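Local coordinates for protein phosphomethylpyrimidine kinase (Pyrococcus furiosus, PDB 2PB9) that probably joins hydroxymethylpyrimidine diphosphate to thiazole phosphate, giving thiamine phosphate, through this C-terminal ThiN domain, and phosphorylates hydroxymethylpyrimidine through its N-terminal kinase section, at residues G32-Y37 with A51-R56; E18-N23 with V64-P69; Y92-N97 with R174-V179. All coordinates share one frame; numbering follows the deposited sequence.

How the contacts relate
From the N terminus, the chain first leaves helix 5-21 through 18-23, the first half of contact 2, and then enters strand 35-38. Contact 1 closes the hairpin of strands 35-38 and 50-53; only after that does 64-69 come back to the end of the helix, so contact 2 encloses contact 1. The two meet directly, with backbone bonds between Arg56 and Val67 and between Lys54 and Pro69, and both border the second subunit. Contact 3 follows in series and closes the longest loop, bringing helix 176-185 against strand 94-98. That strand lies beside 35-38, where Ser94 and Asn97 bond to Val36 and Thr33, tying contact 3 to contact 1.

Contact 1 (G32-Y37 with A51-R56); sequences GTNFVY and AGVKGR. With PO4 (phosphate ion), chain C.
Arg56 bonds a phosphate ion lodged beside Asn34 at the open end of this hairpin. The arginine does so with NE: its N-H bonds to phosphate O2 at 2.9 Å with an angle of 155°, and the oxygen lies at the edge of the guanidinium, in its plane. An extended chain from CG to NE carries the group there, CG standing anti to the carbonyl carbon (chi1 -54°). NH1 is held by the carbonyl of Val31 and NH2 pairs with Glu30 of the second subunit, so the planar group is fixed from more than one side. The side chain of Asn34 lies between Val53 and the ion. At the other end Tyr37 and Ala51 form an antiparallel hydrogen-bonded pair, Tyr37 N to Ala51 O at 3.0 Å and Ala51 N to Tyr37 O at 2.9 Å. Between the two ends, the CA-H of Gly52 points at Phe35 O, 3.6 Å from CA to O, and Val36 CG1 lies 3.9 Å from Gly52 CA. Beyond the pairing, the chain of 51-56 swings through a type II turn from Val53 to Arg56, closed by Arg56 N bonding to Val53 O at 3.0 Å, with Gly55 taking its positive phi. That turn delivers Arg56 back to 32-37, where its CB meets Thr33 O. Ser75 OG and the backbone N atoms of His77 and Leu78 also hydrogen-bond the ion, which probably came from the crystallisation liquor; an anion held at the N terminus of helix 77-86 with an arginine is typical of a phosphate-binding site.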
ATOM      1  N   GLY A  32     -16.682  12.362   4.353  1.00 22.71           N
ATOM      2  CA  GLY A  32     -17.446  13.388   5.037  1.00 23.73           C
ATOM      3  C   GLY A  32     -16.712  14.012   6.211  1.00 24.53           C
ATOM      4  O   GLY A  32     -15.768  13.440   6.759  1.00 23.88           O
ATOM      5  N   THR A  33     -17.141  15.203   6.600  1.00 25.34           N
ATOM      6  CA  THR A  33     -16.522  15.868   7.723  1.00 26.86           C
ATOM      7  C   THR A  33     -17.443  15.834   8.942  1.00 28.38           C
ATOM      8  O   THR A  33     -18.653  16.076   8.841  1.00 28.39           O
ATOM      9  CB  THR A  33     -16.160  17.341   7.382  1.00 25.82           C
ATOM     10  OG1 THR A  33     -15.019  17.357   6.517  1.00 26.37           O
ATOM     11  CG2 THR A  33     -15.843  18.143   8.661  1.00 23.77           C
ATOM     12  N   ASN A  34     -16.860  15.498  10.085  1.00 28.23           N
ATOM     13  CA  ASN A  34     -17.597  15.480  11.323  1.00 29.69           C
ATOM     14  C   ASN A  34     -16.911  16.487  12.247  1.00 30.35           C
ATOM     15  O   ASN A  34     -15.686  16.617  12.255  1.00 31.42           O
ATOM     16  CB  ASN A  34     -17.607  14.078  11.932  1.00 29.51           C
ATOM     17  CG  ASN A  34     -18.890  13.794  12.701  1.00 29.39           C
ATOM     18  OD1 ASN A  34     -19.263  12.642  12.891  1.00 30.85           O
ATOM     19  ND2 ASN A  34     -19.571  14.846  13.144  1.00 28.09           N
ATOM     20  N   PHE A  35     -17.719  17.212  13.005  1.00 30.43           N
ATOM     21  CA  PHE A  35     -17.240  18.236  13.916  1.00 29.77           C
ATOM     22  C   PHE A  35     -17.767  17.809  15.286  1.00 30.14           C
ATOM     23  O   PHE A  35     -18.979  17.637  15.468  1.00 29.34           O
ATOM     24  CB  PHE A  35     -17.833  19.576  13.460  1.00 28.29           C
ATOM     25  CG  PHE A  35     -17.176  20.787  14.053  1.00 29.46           C
ATOM     26  CD1 PHE A  35     -17.543  22.062  13.617  1.00 30.07           C
ATOM     27  CD2 PHE A  35     -16.227  20.674  15.067  1.00 30.81           C
ATOM     28  CE1 PHE A  35     -16.981  23.212  14.182  1.00 29.85           C
ATOM     29  CE2 PHE A  35     -15.656  21.815  15.643  1.00 30.22           C
ATOM     30  CZ  PHE A  35     -16.037  23.087  15.198  1.00 31.22           C
ATOM     31  N   VAL A  36     -16.867  17.611  16.245  1.00 28.84           N
ATOM     32  CA  VAL A  36     -17.303  17.165  17.563  1.00 28.68           C
ATOM     33  C   VAL A  36     -16.946  18.055  18.734  1.00 29.22           C
ATOM     34  O   VAL A  36     -16.052  18.902  18.657  1.00 31.23           O
ATOM     35  CB  VAL A  36     -16.780  15.740  17.904  1.00 26.88           C
ATOM     36  CG1 VAL A  36     -17.221  14.766  16.849  1.00 24.53           C
ATOM     37  CG2 VAL A  36     -15.257  15.746  18.055  1.00 24.03           C
ATOM     38  N   TYR A  37     -17.672  17.839  19.822  1.00 29.16           N
ATOM     39  CA  TYR A  37     -17.474  18.565  21.061  1.00 29.98           C
ATOM     40  C   TYR A  37     -17.847  17.596  22.176  1.00 30.47           C
ATOM     41  O   TYR A  37     -19.007  17.213  22.336  1.00 29.82           O
ATOM     42  CB  TYR A  37     -18.354  19.804  21.092  1.00 30.60           C
ATOM     43  CG  TYR A  37     -18.006  20.779  22.193  1.00 31.65           C
ATOM     44  CD1 TYR A  37     -16.816  20.659  22.916  1.00 30.10           C
ATOM     45  CD2 TYR A  37     -18.864  21.840  22.500  1.00 32.19           C
ATOM     46  CE1 TYR A  37     -16.489  21.566  23.916  1.00 31.02           C
ATOM     47  CE2 TYR A  37     -18.546  22.754  23.492  1.00 32.49           C
ATOM     48  CZ  TYR A  37     -17.363  22.611  24.194  1.00 31.48           C
ATOM     49  OH  TYR A  37     -17.060  23.525  25.165  1.00 33.49           O
ATOM     50  N   ALA A  51     -20.556  14.896  21.408  1.00 24.98           N
ATOM     51  CA  ALA A  51     -21.576  15.309  20.452  1.00 26.12           C
ATOM     52  C   ALA A  51     -20.963  15.504  19.061  1.00 26.76           C
ATOM     53  O   ALA A  51     -19.911  16.119  18.914  1.00 26.49           O
ATOM     54  CB  ALA A  51     -22.260  16.600  20.928  1.00 23.82           C
ATOM     55  N   GLY A  52     -21.625  14.957  18.046  1.00 27.53           N
ATOM     56  CA  GLY A  52     -21.134  15.077  16.686  1.00 27.89           C
ATOM     57  C   GLY A  52     -22.288  15.264  15.722  1.00 28.57           C
ATOM     58  O   GLY A  52     -23.456  15.250  16.129  1.00 29.56           O
ATOM     59  N   VAL A  53     -21.974  15.445  14.444  1.00 26.63           N
ATOM     60  CA  VAL A  53     -23.017  15.636  13.450  1.00 24.75           C
ATOM     61  C   VAL A  53     -23.458  14.281  12.906  1.00 25.79           C
ATOM     62  O   VAL A  53     -22.650  13.517  12.362  1.00 24.70           O
ATOM     63  CB  VAL A  53     -22.528  16.530  12.285  1.00 24.61           C
ATOM     64  CG1 VAL A  53     -23.676  16.790  11.315  1.00 23.87           C
ATOM     65  CG2 VAL A  53     -21.988  17.851  12.828  1.00 22.70           C
ATOM     66  N   LYS A  54     -24.743  13.977  13.067  1.00 25.73           N
ATOM     67  CA  LYS A  54     -25.269  12.705  12.587  1.00 24.96           C
ATOM     68  C   LYS A  54     -25.321  12.692  11.068  1.00 25.00           C
ATOM     69  O   LYS A  54     -26.129  13.387  10.460  1.00 27.03           O
ATOM     70  CB  LYS A  54     -26.664  12.459  13.151  1.00 23.99           C
ATOM     71  CG  LYS A  54     -27.250  11.154  12.711  1.00 23.52           C
ATOM     72  CD  LYS A  54     -28.639  10.965  13.269  1.00 24.47           C
ATOM     73  CE  LYS A  54     -29.231   9.653  12.775  1.00 25.21           C
ATOM     74  NZ  LYS A  54     -30.634   9.498  13.217  1.00 27.25           N
ATOM     75  N   GLY A  55     -24.449  11.895  10.460  1.00 25.22           N
ATOM     76  CA  GLY A  55     -24.405  11.808   9.014  1.00 24.34           C
ATOM     77  C   GLY A  55     -23.287  12.671   8.466  1.00 23.80           C
ATOM     78  O   GLY A  55     -23.088  12.740   7.258  1.00 24.21           O
ATOM     79  N   ARG A  56     -22.567  13.336   9.366  1.00 23.47           N
ATOM     80  CA  ARG A  56     -21.452  14.211   9.009  1.00 24.78           C
ATOM     81  C   ARG A  56     -21.863  15.344   8.072  1.00 25.49           C
ATOM     82  O   ARG A  56     -23.049  15.618   7.889  1.00 27.16           O
ATOM     83  CB  ARG A  56     -20.333  13.384   8.372  1.00 23.62           C
ATOM     84  CG  ARG A  56     -19.887  12.223   9.241  1.00 23.30           C
ATOM     85  CD  ARG A  56     -18.984  11.276   8.483  1.00 24.34           C
ATOM     86  NE  ARG A  56     -18.824   9.988   9.150  1.00 21.99           N
ATOM     87  CZ  ARG A  56     -18.592   8.851   8.499  1.00 23.48           C
ATOM     88  NH1 ARG A  56     -18.503   8.856   7.176  1.00 22.71           N
ATOM     89  NH2 ARG A  56     -18.437   7.712   9.161  1.00 25.85           N
TER
HETATM   90  P   PO4 C 500     -17.139   9.846  12.294  1.00 41.66           P
HETATM   91  O1  PO4 C 500     -16.175  10.083  11.188  1.00 43.73           O
HETATM   92  O2  PO4 C 500     -18.447  10.478  11.952  1.00 42.49           O
HETATM   93  O3  PO4 C 500     -17.332   8.361  12.449  1.00 42.84           O
HETATM   94  O4  PO4 C 500     -16.602  10.428  13.554  1.00 40.24           O

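Contact 2 (E18-N23 with V64-P69); sequences EFESIN and VKAVGP
Glu20 and Val64 meet where the last turn of helix 5-21 packs against a small antiparallel two-stranded sheet, strands 57-59 and 64-66. Their side chains cross obliquely. Val64 sends CG2 into the position between its own backbone N and carbonyl carbon (chi1 -47°), and this methyl is the one that leans on the helix, 3.8 Å from Glu20 CA and 4.0 Å from Glu20 CG. The same methyl comes within 4.4 Å of Phe19 CE2, at an oblique approach to the ring. The Phe19 ring goes on to touch Pro24, Ile57 of the partner strand, and Ile183 of helix 176-185, so Val64 adds one corner to a larger apolar cluster.

Glu20 reaches further. Its CG stands anti to the carbonyl carbon, and the chain beyond runs extended, laying the aliphatic part past Val64 and setting the carboxylate down at the next inward-pointing residue, Ala66. The backbone bonds of Lys65 to Val58 and of Val67 to Arg56 use the other side of this strand; the N-H of Ala66 is turned to the helix instead, and the glutamate takes it. Asn23, with its positive phi, brings the helix to its end, its N bonding to Glu20 O at 2.8 Å, and its side chain extends toward the start of strand 64-66. Lys65 points the opposite way, to Val67 O of the second subunit. The hydrogen bond of Ala66 N to Glu20 OE2 measures 2.9 Å with an angle of 150°, meeting the oxygen on its anti side, 29° out of the carboxylate plane.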
ATOM      1  N   GLU A  18     -22.135  27.886  11.098  1.00 32.37           N
ATOM      2  CA  GLU A  18     -21.183  28.835  10.555  1.00 35.53           C
ATOM      3  C   GLU A  18     -20.186  28.135   9.623  1.00 36.23           C
ATOM      4  O   GLU A  18     -19.774  28.689   8.607  1.00 37.61           O
ATOM      5  CB  GLU A  18     -20.443  29.572  11.676  1.00 35.48           C
ATOM      6  CG  GLU A  18     -19.452  30.596  11.139  1.00 41.34           C
ATOM      7  CD  GLU A  18     -18.867  31.494  12.214  1.00 44.59           C
ATOM      8  OE1 GLU A  18     -18.459  30.977  13.274  1.00 46.69           O
ATOM      9  OE2 GLU A  18     -18.797  32.722  11.994  1.00 45.61           O
ATOM     10  N   PHE A  19     -19.794  26.917   9.994  1.00 36.34           N
ATOM     11  CA  PHE A  19     -18.900  26.192   9.108  1.00 36.37           C
ATOM     12  C   PHE A  19     -19.445  26.083   7.690  1.00 35.48           C
ATOM     13  O   PHE A  19     -18.797  26.402   6.726  1.00 35.32           O
ATOM     14  CB  PHE A  19     -18.609  24.796   9.657  1.00 36.52           C
ATOM     15  CG  PHE A  19     -17.803  23.948   8.723  1.00 35.81           C
ATOM     16  CD1 PHE A  19     -16.445  24.169   8.566  1.00 20.00           C
ATOM     17  CD2 PHE A  19     -18.403  22.933   8.000  1.00 20.00           C
ATOM     18  CE1 PHE A  19     -15.699  23.390   7.703  1.00 20.00           C
ATOM     19  CE2 PHE A  19     -17.663  22.152   7.134  1.00 20.00           C
ATOM     20  CZ  PHE A  19     -16.309  22.380   6.985  1.00 20.00           C
ATOM     21  N   GLU A  20     -20.730  25.705   7.649  1.00 34.61           N
ATOM     22  CA  GLU A  20     -21.445  25.603   6.384  1.00 35.60           C
ATOM     23  C   GLU A  20     -21.497  26.949   5.662  1.00 36.26           C
ATOM     24  O   GLU A  20     -21.248  27.022   4.464  1.00 37.35           O
ATOM     25  CB  GLU A  20     -22.884  25.133   6.606  1.00 33.59           C
ATOM     26  CG  GLU A  20     -23.043  23.706   7.034  1.00 33.87           C
ATOM     27  CD  GLU A  20     -24.497  23.334   7.203  1.00 36.18           C
ATOM     28  OE1 GLU A  20     -25.194  24.046   7.961  1.00 40.59           O
ATOM     29  OE2 GLU A  20     -24.949  22.338   6.590  1.00 33.90           O
ATOM     30  N   SER A  21     -21.824  28.012   6.390  1.00 36.08           N
ATOM     31  CA  SER A  21     -21.922  29.325   5.774  1.00 37.55           C
ATOM     32  C   SER A  21     -20.631  29.760   5.079  1.00 38.07           C
ATOM     33  O   SER A  21     -20.682  30.323   3.987  1.00 38.40           O
ATOM     34  CB  SER A  21     -22.358  30.383   6.802  1.00 37.11           C
ATOM     35  OG  SER A  21     -21.288  30.797   7.632  1.00 38.89           O
ATOM     36  N   ILE A  22     -19.477  29.499   5.684  1.00 38.56           N
ATOM     37  CA  ILE A  22     -18.215  29.884   5.049  1.00 39.87           C
ATOM     38  C   ILE A  22     -17.934  29.020   3.823  1.00 40.11           C
ATOM     39  O   ILE A  22     -16.959  29.235   3.107  1.00 39.18           O
ATOM     40  CB  ILE A  22     -17.018  29.804   6.031  1.00 40.12           C
ATOM     41  CG1 ILE A  22     -16.837  28.379   6.553  1.00 40.81           C
ATOM     42  CG2 ILE A  22     -17.239  30.771   7.190  1.00 39.61           C
ATOM     43  CD1 ILE A  22     -15.679  28.244   7.527  1.00 39.79           C
ATOM     44  N   ASN A  23     -18.808  28.041   3.598  1.00 41.83           N
ATOM     45  CA  ASN A  23     -18.731  27.141   2.447  1.00 43.61           C
ATOM     46  C   ASN A  23     -17.353  26.571   2.119  1.00 42.74           C
ATOM     47  O   ASN A  23     -16.763  26.902   1.090  1.00 42.71           O
ATOM     48  CB  ASN A  23     -19.281  27.853   1.209  1.00 46.66           C
ATOM     49  CG  ASN A  23     -19.253  26.975  -0.030  1.00 51.11           C
ATOM     50  OD1 ASN A  23     -19.835  25.890  -0.047  1.00 53.00           O
ATOM     51  ND2 ASN A  23     -18.569  27.441  -1.074  1.00 52.02           N
ATOM     52  N   VAL A  64     -21.346  22.553   0.945  1.00 35.98           N
ATOM     53  CA  VAL A  64     -21.338  21.463   1.896  1.00 34.01           C
ATOM     54  C   VAL A  64     -22.681  21.381   2.597  1.00 34.17           C
ATOM     55  O   VAL A  64     -23.448  22.344   2.615  1.00 34.33           O
ATOM     56  CB  VAL A  64     -20.236  21.664   2.946  1.00 32.03           C
ATOM     57  CG1 VAL A  64     -18.938  22.037   2.253  1.00 30.95           C
ATOM     58  CG2 VAL A  64     -20.653  22.734   3.945  1.00 31.23           C
ATOM     59  N   LYS A  65     -22.964  20.227   3.183  1.00 32.98           N
ATOM     60  CA  LYS A  65     -24.225  20.052   3.869  1.00 30.98           C
ATOM     61  C   LYS A  65     -24.080  19.084   5.019  1.00 30.53           C
ATOM     62  O   LYS A  65     -23.465  18.030   4.881  1.00 30.84           O
ATOM     63  CB  LYS A  65     -25.278  19.545   2.878  1.00 30.63           C
ATOM     64  CG  LYS A  65     -26.654  19.315   3.466  1.00 30.18           C
ATOM     65  CD  LYS A  65     -27.652  18.930   2.387  1.00 32.00           C
ATOM     66  CE  LYS A  65     -28.996  18.559   2.989  1.00 32.96           C
ATOM     67  NZ  LYS A  65     -30.006  18.282   1.935  1.00 36.06           N
ATOM     68  N   ALA A  66     -24.625  19.468   6.169  1.00 30.15           N
ATOM     69  CA  ALA A  66     -24.603  18.618   7.354  1.00 28.66           C
ATOM     70  C   ALA A  66     -25.827  17.750   7.159  1.00 26.28           C
ATOM     71  O   ALA A  66     -26.945  18.251   7.170  1.00 26.54           O
ATOM     72  CB  ALA A  66     -24.747  19.456   8.613  1.00 28.60           C
ATOM     73  N   VAL A  67     -25.625  16.456   6.963  1.00 25.09           N
ATOM     74  CA  VAL A  67     -26.756  15.566   6.719  1.00 23.90           C
ATOM     75  C   VAL A  67     -27.787  15.531   7.829  1.00 23.88           C
ATOM     76  O   VAL A  67     -28.963  15.328   7.570  1.00 25.74           O
ATOM     77  CB  VAL A  67     -26.293  14.120   6.446  1.00 21.91           C
ATOM     78  CG1 VAL A  67     -27.505  13.207   6.279  1.00 16.84           C
ATOM     79  CG2 VAL A  67     -25.428  14.089   5.197  1.00 20.45           C
ATOM     80  N   GLY A  68     -27.351  15.731   9.066  1.00 23.13           N
ATOM     81  CA  GLY A  68     -28.290  15.678  10.165  1.00 22.05           C
ATOM     82  C   GLY A  68     -27.996  16.639  11.293  1.00 22.52           C
ATOM     83  O   GLY A  68     -27.198  17.573  11.146  1.00 22.27           O
ATOM     84  N   PRO A  69     -28.669  16.446  12.438  1.00 22.11           N
ATOM     85  CA  PRO A  69     -28.511  17.275  13.633  1.00 22.53           C
ATOM     86  C   PRO A  69     -27.363  16.800  14.519  1.00 23.67           C
ATOM     87  O   PRO A  69     -26.788  15.721  14.309  1.00 24.10           O
ATOM     88  CB  PRO A  69     -29.851  17.121  14.319  1.00 20.33           C
ATOM     89  CG  PRO A  69     -30.162  15.697  14.043  1.00 20.22           C
ATOM     90  CD  PRO A  69     -29.840  15.563  12.580  1.00 20.55           C
TER

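Contact 3 (Y92-N97 with R174-V179); sequences YRSAIN and RNPREV
Tyr92 and Arg174 are brought together by matching first torsions: in each, CG stands anti to the carbonyl carbon and beside the backbone N (chi1 -67° for Tyr92, -56° for Arg174). The tyrosine ring thereby lies across the arginine's aliphatic chain, and CG of Arg174 sits over the ring centre, 3.3 Å from the centroid and 12° off the normal, a CH-pi contact. A bend at chi3 then carries the guanidinium on to Glu178, in the first turn of helix 176-185, where NH2 of Arg174 makes a salt bridge to OE2 at 3.3 Å, on the syn side of the carboxylate. With the ring of Tyr92 cut back to an alanine, the methylenes of Arg174 would probably lose the face they rest on, and the chain would be freer to swing away from Glu178.

Asn175 is the N-cap of this helix: its OD1 accepts from Glu178 N at 2.9 Å. Further along, Ser94 lays CB 3.4 Å from Asn175 C and has its hydroxyl beside Pro176 and the CG2 methyl of Val179; that hydroxyl is bonded to Val36 O on the neighbouring strand. Val179 lies against both Ser94 and Ile96, its CG2 toward the serine and its CG1 meeting Ile96 CG2 at 3.4 Å.

The contact thus sets the first turn of helix 176-185 on the face of the central sheet carrying Ser94 and Ile96. Strand 94-98 runs between strands 35-38 and 168-173, the latter leading directly into this helix; helix 5-21 lies alongside, with Glu11 and Ala15 on Pro176 and Phe19 on Ile96.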
ATOM      1  N   TYR A  92      -9.057  20.178  25.555  1.00 35.87           N
ATOM      2  CA  TYR A  92      -9.382  20.145  24.141  1.00 34.00           C
ATOM      3  C   TYR A  92     -10.389  19.075  23.782  1.00 31.97           C
ATOM      4  O   TYR A  92     -10.022  17.975  23.367  1.00 31.24           O
ATOM      5  CB  TYR A  92      -8.102  19.969  23.329  1.00 35.90           C
ATOM      6  CG  TYR A  92      -7.207  21.171  23.430  1.00 36.41           C
ATOM      7  CD1 TYR A  92      -6.595  21.507  24.640  1.00 37.59           C
ATOM      8  CD2 TYR A  92      -7.041  22.028  22.345  1.00 36.71           C
ATOM      9  CE1 TYR A  92      -5.847  22.673  24.772  1.00 37.66           C
ATOM     10  CE2 TYR A  92      -6.292  23.201  22.461  1.00 37.99           C
ATOM     11  CZ  TYR A  92      -5.702  23.516  23.679  1.00 38.03           C
ATOM     12  OH  TYR A  92      -4.983  24.680  23.806  1.00 39.03           O
ATOM     13  N   ARG A  93     -11.667  19.411  23.932  1.00 30.43           N
ATOM     14  CA  ARG A  93     -12.733  18.473  23.636  1.00 29.10           C
ATOM     15  C   ARG A  93     -13.502  18.749  22.368  1.00 29.75           C
ATOM     16  O   ARG A  93     -14.648  18.325  22.221  1.00 30.14           O
ATOM     17  CB  ARG A  93     -13.700  18.377  24.805  1.00 29.77           C
ATOM     18  CG  ARG A  93     -13.790  19.610  25.651  1.00 29.34           C
ATOM     19  CD  ARG A  93     -13.708  19.196  27.097  1.00 28.00           C
ATOM     20  NE  ARG A  93     -14.413  20.131  27.955  1.00 30.97           N
ATOM     21  CZ  ARG A  93     -15.723  20.341  27.917  1.00 30.72           C
ATOM     22  NH1 ARG A  93     -16.484  19.677  27.059  1.00 30.62           N
ATOM     23  NH2 ARG A  93     -16.268  21.224  28.739  1.00 31.55           N
ATOM     24  N   SER A  94     -12.869  19.465  21.450  1.00 30.07           N
ATOM     25  CA  SER A  94     -13.480  19.761  20.170  1.00 28.78           C
ATOM     26  C   SER A  94     -12.450  19.397  19.116  1.00 28.51           C
ATOM     27  O   SER A  94     -11.245  19.393  19.385  1.00 27.99           O
ATOM     28  CB  SER A  94     -13.833  21.243  20.059  1.00 30.68           C
ATOM     29  OG  SER A  94     -14.544  21.496  18.853  1.00 32.84           O
ATOM     30  N   ALA A  95     -12.928  19.076  17.921  1.00 26.65           N
ATOM     31  CA  ALA A  95     -12.044  18.717  16.822  1.00 26.35           C
ATOM     32  C   ALA A  95     -12.857  18.653  15.544  1.00 24.77           C
ATOM     33  O   ALA A  95     -14.083  18.746  15.577  1.00 25.63           O
ATOM     34  CB  ALA A  95     -11.378  17.356  17.094  1.00 26.20           C
ATOM     35  N   ILE A  96     -12.167  18.504  14.422  1.00 23.95           N
ATOM     36  CA  ILE A  96     -12.821  18.396  13.124  1.00 24.03           C
ATOM     37  C   ILE A  96     -11.865  17.754  12.125  1.00 24.47           C
ATOM     38  O   ILE A  96     -10.657  18.009  12.149  1.00 25.29           O
ATOM     39  CB  ILE A  96     -13.264  19.781  12.590  1.00 23.36           C
ATOM     40  CG1 ILE A  96     -14.080  19.605  11.316  1.00 22.17           C
ATOM     41  CG2 ILE A  96     -12.054  20.653  12.285  1.00 22.94           C
ATOM     42  CD1 ILE A  96     -14.680  20.893  10.814  1.00 22.62           C
ATOM     43  N   ASN A  97     -12.385  16.894  11.263  1.00 24.17           N
ATOM     44  CA  ASN A  97     -11.508  16.280  10.288  1.00 24.02           C
ATOM     45  C   ASN A  97     -11.793  16.842   8.902  1.00 25.23           C
ATOM     46  O   ASN A  97     -12.947  16.918   8.462  1.00 24.02           O
ATOM     47  CB  ASN A  97     -11.636  14.743  10.287  1.00 22.90           C
ATOM     48  CG  ASN A  97     -13.007  14.251   9.839  1.00 23.51           C
ATOM     49  OD1 ASN A  97     -13.953  14.207  10.628  1.00 24.82           O
ATOM     50  ND2 ASN A  97     -13.118  13.875   8.568  1.00 20.64           N
ATOM     51  N   ARG A 174     -10.261  23.840  22.018  1.00 36.82           N
ATOM     52  CA  ARG A 174     -10.848  23.591  23.318  1.00 36.74           C
ATOM     53  C   ARG A 174     -12.370  23.647  23.246  1.00 34.92           C
ATOM     54  O   ARG A 174     -13.058  23.130  24.121  1.00 36.30           O
ATOM     55  CB  ARG A 174     -10.302  24.597  24.322  1.00 40.24           C
ATOM     56  CG  ARG A 174      -8.789  24.581  24.387  1.00 43.20           C
ATOM     57  CD  ARG A 174      -8.284  25.528  25.438  1.00 47.05           C
ATOM     58  NE  ARG A 174      -8.791  26.880  25.242  1.00 50.16           N
ATOM     59  CZ  ARG A 174      -8.688  27.844  26.153  1.00 53.69           C
ATOM     60  NH1 ARG A 174      -8.095  27.590  27.313  1.00 53.80           N
ATOM     61  NH2 ARG A 174      -9.185  29.054  25.913  1.00 54.95           N
ATOM     62  N   ASN A 175     -12.890  24.272  22.198  1.00 31.65           N
ATOM     63  CA  ASN A 175     -14.333  24.364  21.983  1.00 29.00           C
ATOM     64  C   ASN A 175     -14.530  24.539  20.478  1.00 28.59           C
ATOM     65  O   ASN A 175     -13.575  24.827  19.756  1.00 28.67           O
ATOM     66  CB  ASN A 175     -14.923  25.555  22.751  1.00 27.48           C
ATOM     67  CG  ASN A 175     -14.298  26.885  22.345  1.00 27.85           C
ATOM     68  OD1 ASN A 175     -14.446  27.337  21.209  1.00 27.07           O
ATOM     69  ND2 ASN A 175     -13.591  27.512  23.275  1.00 26.70           N
ATOM     70  N   PRO A 176     -15.761  24.349  19.978  1.00 27.78           N
ATOM     71  CA  PRO A 176     -15.999  24.507  18.541  1.00 28.40           C
ATOM     72  C   PRO A 176     -15.653  25.860  17.929  1.00 29.90           C
ATOM     73  O   PRO A 176     -15.240  25.918  16.775  1.00 31.43           O
ATOM     74  CB  PRO A 176     -17.482  24.137  18.380  1.00 27.37           C
ATOM     75  CG  PRO A 176     -18.038  24.178  19.765  1.00 27.37           C
ATOM     76  CD  PRO A 176     -16.910  23.699  20.618  1.00 27.51           C
ATOM     77  N   ARG A 177     -15.802  26.941  18.687  1.00 31.54           N
ATOM     78  CA  ARG A 177     -15.488  28.265  18.160  1.00 32.69           C
ATOM     79  C   ARG A 177     -14.014  28.360  17.805  1.00 34.40           C
ATOM     80  O   ARG A 177     -13.658  28.876  16.753  1.00 36.67           O
ATOM     81  CB  ARG A 177     -15.851  29.352  19.172  1.00 31.97           C
ATOM     82  N   GLU A 178     -13.151  27.856  18.676  1.00 35.52           N
ATOM     83  CA  GLU A 178     -11.719  27.910  18.415  1.00 37.57           C
ATOM     84  C   GLU A 178     -11.339  27.051  17.220  1.00 37.37           C
ATOM     85  O   GLU A 178     -10.484  27.428  16.410  1.00 36.85           O
ATOM     86  CB  GLU A 178     -10.947  27.473  19.653  1.00 39.85           C
ATOM     87  CG  GLU A 178     -10.881  28.570  20.692  1.00 46.70           C
ATOM     88  CD  GLU A 178     -10.222  28.126  21.978  1.00 51.77           C
ATOM     89  OE1 GLU A 178      -9.215  27.371  21.902  1.00 54.52           O
ATOM     90  OE2 GLU A 178     -10.710  28.546  23.058  1.00 52.62           O
ATOM     91  N   VAL A 179     -11.981  25.895  17.112  1.00 35.84           N
ATOM     92  CA  VAL A 179     -11.708  25.006  16.004  1.00 35.04           C
ATOM     93  C   VAL A 179     -12.087  25.770  14.742  1.00 35.22           C
ATOM     94  O   VAL A 179     -11.261  25.973  13.845  1.00 33.86           O
ATOM     95  CB  VAL A 179     -12.538  23.699  16.112  1.00 34.58           C
ATOM     96  CG1 VAL A 179     -12.388  22.875  14.839  1.00 32.73           C
ATOM     97  CG2 VAL A 179     -12.077  22.879  17.325  1.00 33.45           C
TER